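PDB 5BPZ: Anapc5 protein from Xenopus laevis, which serves as a subunit of the anaphase-promoting complex (APC/C), the ubiquitin ligase that drives cell-cycle progression, probably as part of its scaffold. Local coordinates for residues K151-T154 and S155-Q158; K143-F146 and S147-Y150. All coordinates share one frame; numbering follows the deposited sequence.

Interaction 1 of 2, residues K151-T154 and S155-Q158; sequences KLYT and SLQQ
Within helix 146-164, the i to i+4 pairing of Tyr153 with Gln157 lays a glutamine side chain against an aromatic ring one turn back. Gln157 CG stands over one ring face, 4.2 Å from the Tyr153 centroid and toward the rim, a CH-pi contact. Beyond it the amide continues on the same side of the ring plane, out past the rim, its own plane turned 31° from the ring, with Gln157 CD 3.5 Å from Tyr153 CE2. Tyr153 reaches this place because its CG is anti to the backbone N (chi1 -179°). From another direction Leu156 CD2 meets Tyr153 CD1 at 4.2 Å. Lys151 O is gripped twice by Ser155: by the backbone N, and by OG at 2.7 Å, the hydroxyl tilted 19° from the carbonyl plane. With an alanine at Tyr153, ring and hydroxyl are gone: Met98 O would probably lose its hydroxyl donor, and Gln157 the ring against its CG. Both polar ends reach the C-terminal end of helix 85-99, Tyr153 OH bonding Met98 O and Gln157 NE2 bonding Ala99 O, while Leu152 and Leu156 pack on Ile35 of helix 32-46 and Tyr153 and Leu152 on Met106 of helix 103-114.

Interaction 2 of 2, residues K143-F146 and S147-Y150; sequences KLSF and SQVY
Leu144 and Val149 meet closely across the start of a helix: Leu144 CB lies 3.4 Å from Val149 CG2, tighter than usual for two carbons, and Leu144 CD1 follows at 3.8 Å. The same methyl of Val149 thus takes both the root of the leucine side chain and one of its branch ends. Leu144 CG sits between its backbone N and carbonyl carbon (chi1 49°), and chi2, 129°, is off a staggered value, in keeping with the tight fit; from there the chain crosses Val149 at a slant. Val149 has CG1 anti to its own backbone N, which leaves CG2 as the branch that faces Leu144.

The helix entered here is 146-164, and Ser145, the last residue of the loop after helix 129-142, holds its N-cap position. Ser145 OG accepts from Gln148 N in a weak capping bond of 3.4 Å, long but nearly straight at 166°. The carbonyl of the cap residue serves the next turn: Val149 N donates to Ser145 O at 3.0 Å. Phe146 O in turn receives Tyr150 N, also at 3.0 Å. The Gln148 side chain runs beside the cap, its CG 3.6 Å from Ser145 OG.

The Phe146 side chain sets out away from residues 147-150, whereas Tyr150 starts toward residues 143-146, its CB 3.5 Å from Phe146 O, before its ring leads off. Both side chains touch Leu103 of helix 103-114. Val149, the buried residue of the group, touches Leu103 and Met106 of that same helix.

Overall arrangement
Interactions 1 and 2 are consecutive pieces of helix 146-164, their centres about 12 Å apart: residues 147-150 end where 151-154 begin, and beyond this join in the chain the two do not touch. Interaction 2 marks the entry of the helix at the surface, about 18 Å from the centre of the chain, whereas interaction 1 is partly buried, at about 14 Å on the same side. Helix 103-114 links them, since Met106 meets Val149 from one and Leu152 and Tyr153 from the other. 1,2-Ethanediol, probably from the crystallisation liquor, is bound about 3 Å from the Leu144 side chain and is also found about 5 Å from that of Leu152.

Interaction 1 of 2, residues K151-T154 and S155-Q158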
ATOM      1  N   LYS A 151      -5.813  11.754  11.533  1.00 64.92           N
ATOM      2  CA  LYS A 151      -7.068  11.056  11.209  1.00 62.96           C
ATOM      3  C   LYS A 151      -6.839   9.970  10.147  1.00 62.29           C
ATOM      4  O   LYS A 151      -7.601   9.005  10.091  1.00 60.81           O
ATOM      5  CB  LYS A 151      -8.191  12.032  10.773  1.00 68.49           C
ATOM      6  CG  LYS A 151      -8.575  13.118  11.790  1.00 81.00           C
ATOM      7  CD  LYS A 151      -9.222  12.582  13.061  1.00 97.49           C
ATOM      8  CE  LYS A 151      -9.248  13.626  14.151  1.00114.64           C
ATOM      9  NZ  LYS A 151      -9.708  13.056  15.443  1.00123.79           N
ATOM     10  N   LEU A 152      -5.765  10.105   9.338  1.00 55.37           N
ATOM     11  CA  LEU A 152      -5.402   9.099   8.339  1.00 50.45           C
ATOM     12  C   LEU A 152      -4.792   7.872   9.024  1.00 51.93           C
ATOM     13  O   LEU A 152      -5.140   6.740   8.671  1.00 47.89           O
ATOM     14  CB  LEU A 152      -4.458   9.676   7.271  1.00 49.52           C
ATOM     15  CG  LEU A 152      -3.934   8.706   6.202  1.00 50.06           C
ATOM     16  CD1 LEU A 152      -5.074   8.126   5.351  1.00 48.26           C
ATOM     17  CD2 LEU A 152      -2.867   9.369   5.353  1.00 48.40           C
ATOM     18  N   TYR A 153      -3.909   8.097  10.013  1.00 50.90           N
ATOM     19  CA  TYR A 153      -3.284   7.015  10.768  1.00 50.26           C
ATOM     20  C   TYR A 153      -4.302   6.241  11.610  1.00 54.48           C
ATOM     21  O   TYR A 153      -4.202   5.017  11.677  1.00 52.49           O
ATOM     22  CB  TYR A 153      -2.101   7.514  11.625  1.00 54.87           C
ATOM     23  CG  TYR A 153      -1.427   6.396  12.393  1.00 55.75           C
ATOM     24  CD1 TYR A 153      -0.723   5.392  11.730  1.00 55.35           C
ATOM     25  CD2 TYR A 153      -1.567   6.291  13.776  1.00 58.21           C
ATOM     26  CE1 TYR A 153      -0.150   4.330  12.424  1.00 55.79           C
ATOM     27  CE2 TYR A 153      -0.998   5.231  14.482  1.00 58.42           C
ATOM     28  CZ  TYR A 153      -0.303   4.246  13.800  1.00 61.34           C
ATOM     29  OH  TYR A 153       0.254   3.195  14.480  1.00 60.22           O
ATOM     30  N   THR A 154      -5.285   6.935  12.226  1.00 53.46           N
ATOM     31  CA  THR A 154      -6.323   6.259  13.021  1.00 53.69           C
ATOM     32  C   THR A 154      -7.208   5.416  12.092  1.00 55.31           C
ATOM     33  O   THR A 154      -7.492   4.258  12.409  1.00 52.97           O
ATOM     34  CB  THR A 154      -7.097   7.221  13.952  1.00 65.91           C
ATOM     35  OG1 THR A 154      -7.915   8.105  13.186  1.00 70.33           O
ATOM     36  CG2 THR A 154      -6.181   8.004  14.905  1.00 65.81           C
ATOM     37  N   SER A 155      -7.561   5.971  10.907  1.00 52.19           N
ATOM     38  CA  SER A 155      -8.335   5.288   9.858  1.00 50.07           C
ATOM     39  C   SER A 155      -7.620   4.013   9.420  1.00 49.89           C
ATOM     40  O   SER A 155      -8.279   3.008   9.155  1.00 47.99           O
ATOM     41  CB  SER A 155      -8.525   6.194   8.644  1.00 54.05           C
ATOM     42  OG  SER A 155      -9.373   7.286   8.954  1.00 71.34           O
ATOM     43  N   LEU A 156      -6.272   4.068   9.348  1.00 45.33           N
ATOM     44  CA  LEU A 156      -5.418   2.952   8.962  1.00 42.45           C
ATOM     45  C   LEU A 156      -5.454   1.852  10.015  1.00 44.06           C
ATOM     46  O   LEU A 156      -5.521   0.670   9.662  1.00 41.82           O
ATOM     47  CB  LEU A 156      -3.982   3.429   8.701  1.00 42.98           C
ATOM     48  CG  LEU A 156      -2.947   2.352   8.362  1.00 46.56           C
ATOM     49  CD1 LEU A 156      -3.166   1.775   6.967  1.00 44.86           C
ATOM     50  CD2 LEU A 156      -1.562   2.897   8.512  1.00 52.53           C
ATOM     51  N   GLN A 157      -5.388   2.240  11.296  1.00 42.41           N
ATOM     52  CA  GLN A 157      -5.471   1.306  12.418  1.00 42.11           C
ATOM     53  C   GLN A 157      -6.821   0.585  12.405  1.00 44.27           C
ATOM     54  O   GLN A 157      -6.833  -0.631  12.532  1.00 43.90           O
ATOM     55  CB  GLN A 157      -5.258   2.025  13.743  1.00 46.37           C
ATOM     56  CG  GLN A 157      -3.821   2.477  13.959  1.00 55.56           C
ATOM     57  CD  GLN A 157      -3.692   3.185  15.277  1.00 61.01           C
ATOM     58  OE1 GLN A 157      -4.377   4.175  15.544  1.00 59.09           O
ATOM     59  NE2 GLN A 157      -2.814   2.687  16.133  1.00 48.31           N
ATOM     60  N   GLN A 158      -7.941   1.319  12.176  1.00 41.22           N
ATOM     61  CA  GLN A 158      -9.304   0.761  12.087  1.00 40.80           C
ATOM     62  C   GLN A 158      -9.441  -0.158  10.870  1.00 43.36           C
ATOM     63  O   GLN A 158     -10.131  -1.172  10.947  1.00 43.92           O
ATOM     64  CB  GLN A 158     -10.358   1.878  11.995  1.00 44.66           C
ATOM     65  CG  GLN A 158     -10.562   2.681  13.272  1.00 59.85           C
ATOM     66  CD  GLN A 158     -11.483   3.864  13.061  1.00 90.30           C
ATOM     67  OE1 GLN A 158     -11.219   4.771  12.256  1.00 86.34           O
ATOM     68  NE2 GLN A 158     -12.570   3.908  13.819  1.00 89.41           N
TER

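Interaction 2 of 2, residues K143-F146 and S147-Y150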
ATOM      1  N   LYS A 143       0.533  17.642   1.105  1.00 73.40           N
ATOM      2  CA  LYS A 143      -0.399  18.774   1.219  1.00 78.07           C
ATOM      3  C   LYS A 143      -1.420  18.378   2.292  1.00 86.02           C
ATOM      4  O   LYS A 143      -2.639  18.426   2.089  1.00 86.84           O
ATOM      5  CB  LYS A 143      -1.056  19.078  -0.139  1.00 80.29           C
ATOM      6  CG  LYS A 143      -0.187  19.967  -1.027  1.00 92.70           C
ATOM      7  CD  LYS A 143       0.123  19.311  -2.367  1.00 97.75           C
ATOM      8  CE  LYS A 143       1.574  19.455  -2.760  1.00103.79           C
ATOM      9  NZ  LYS A 143       2.458  18.528  -2.002  1.00106.97           N
ATOM     10  N   LEU A 144      -0.876  17.963   3.446  1.00 84.12           N
ATOM     11  CA  LEU A 144      -1.576  17.393   4.574  1.00 84.14           C
ATOM     12  C   LEU A 144      -2.514  18.350   5.319  1.00 90.41           C
ATOM     13  O   LEU A 144      -3.509  18.809   4.768  1.00 92.19           O
ATOM     14  CB  LEU A 144      -0.609  16.681   5.561  1.00 84.01           C
ATOM     15  CG  LEU A 144       0.676  17.362   6.067  1.00 92.44           C
ATOM     16  CD1 LEU A 144       0.757  17.283   7.586  1.00 95.26           C
ATOM     17  CD2 LEU A 144       1.892  16.645   5.546  1.00 93.30           C
ATOM     18  N   SER A 145      -2.197  18.577   6.583  1.00 87.24           N
ATOM     19  CA  SER A 145      -2.840  19.277   7.683  1.00 90.91           C
ATOM     20  C   SER A 145      -2.598  18.202   8.716  1.00 90.51           C
ATOM     21  O   SER A 145      -2.975  17.045   8.478  1.00 85.69           O
ATOM     22  CB  SER A 145      -4.336  19.495   7.440  1.00 95.29           C
ATOM     23  OG  SER A 145      -5.129  19.353   8.604  1.00104.16           O
ATOM     24  N   PHE A 146      -1.860  18.531   9.788  1.00 88.64           N
ATOM     25  CA  PHE A 146      -1.515  17.566  10.834  1.00 86.63           C
ATOM     26  C   PHE A 146      -2.734  16.794  11.353  1.00 86.30           C
ATOM     27  O   PHE A 146      -2.609  15.605  11.651  1.00 81.02           O
ATOM     28  CB  PHE A 146      -0.723  18.222  11.973  1.00 93.78           C
ATOM     29  CG  PHE A 146      -0.013  17.232  12.866  1.00 94.52           C
ATOM     30  CD1 PHE A 146       1.088  16.519  12.405  1.00 95.08           C
ATOM     31  CD2 PHE A 146      -0.462  16.993  14.160  1.00 98.79           C
ATOM     32  CE1 PHE A 146       1.724  15.578  13.223  1.00 95.89           C
ATOM     33  CE2 PHE A 146       0.186  16.069  14.984  1.00101.20           C
ATOM     34  CZ  PHE A 146       1.273  15.367  14.509  1.00 97.03           C
ATOM     35  N   SER A 147      -3.912  17.467  11.401  1.00 85.30           N
ATOM     36  CA  SER A 147      -5.214  16.907  11.789  1.00 83.75           C
ATOM     37  C   SER A 147      -5.573  15.775  10.827  1.00 80.58           C
ATOM     38  O   SER A 147      -5.855  14.668  11.275  1.00 77.02           O
ATOM     39  CB  SER A 147      -6.295  17.986  11.728  1.00 90.76           C
ATOM     40  OG  SER A 147      -7.602  17.438  11.790  1.00 97.90           O
ATOM     41  N   GLN A 148      -5.503  16.057   9.504  1.00 75.14           N
ATOM     42  CA  GLN A 148      -5.808  15.123   8.425  1.00 69.70           C
ATOM     43  C   GLN A 148      -4.869  13.907   8.413  1.00 70.13           C
ATOM     44  O   GLN A 148      -5.334  12.789   8.155  1.00 65.39           O
ATOM     45  CB  GLN A 148      -5.832  15.845   7.071  1.00 71.12           C
ATOM     46  CG  GLN A 148      -7.012  16.804   6.887  1.00 80.78           C
ATOM     47  CD  GLN A 148      -7.100  17.358   5.481  1.00 94.72           C
ATOM     48  OE1 GLN A 148      -6.211  18.068   4.999  1.00 82.85           O
ATOM     49  NE2 GLN A 148      -8.193  17.064   4.794  1.00 91.58           N
ATOM     50  N   VAL A 149      -3.565  14.117   8.737  1.00 68.31           N
ATOM     51  CA  VAL A 149      -2.557  13.044   8.817  1.00 64.84           C
ATOM     52  C   VAL A 149      -2.838  12.137  10.018  1.00 66.89           C
ATOM     53  O   VAL A 149      -2.771  10.911   9.884  1.00 62.28           O
ATOM     54  CB  VAL A 149      -1.098  13.584   8.766  1.00 70.77           C
ATOM     55  CG1 VAL A 149      -0.111  12.676   9.498  1.00 69.86           C
ATOM     56  CG2 VAL A 149      -0.652  13.784   7.330  1.00 69.14           C
ATOM     57  N   TYR A 150      -3.178  12.740  11.179  1.00 67.85           N
ATOM     58  CA  TYR A 150      -3.510  11.999  12.399  1.00 67.48           C
ATOM     59  C   TYR A 150      -4.772  11.159  12.166  1.00 66.97           C
ATOM     60  O   TYR A 150      -4.780   9.977  12.514  1.00 62.92           O
ATOM     61  CB  TYR A 150      -3.668  12.937  13.612  1.00 75.24           C
ATOM     62  CG  TYR A 150      -3.732  12.193  14.932  1.00 79.12           C
ATOM     63  CD1 TYR A 150      -2.571  11.825  15.606  1.00 82.58           C
ATOM     64  CD2 TYR A 150      -4.954  11.822  15.489  1.00 80.17           C
ATOM     65  CE1 TYR A 150      -2.623  11.119  16.808  1.00 85.38           C
ATOM     66  CE2 TYR A 150      -5.019  11.112  16.688  1.00 81.96           C
ATOM     67  CZ  TYR A 150      -3.849  10.766  17.347  1.00 92.27           C
ATOM     68  OH  TYR A 150      -3.903  10.074  18.535  1.00 97.16           O
TER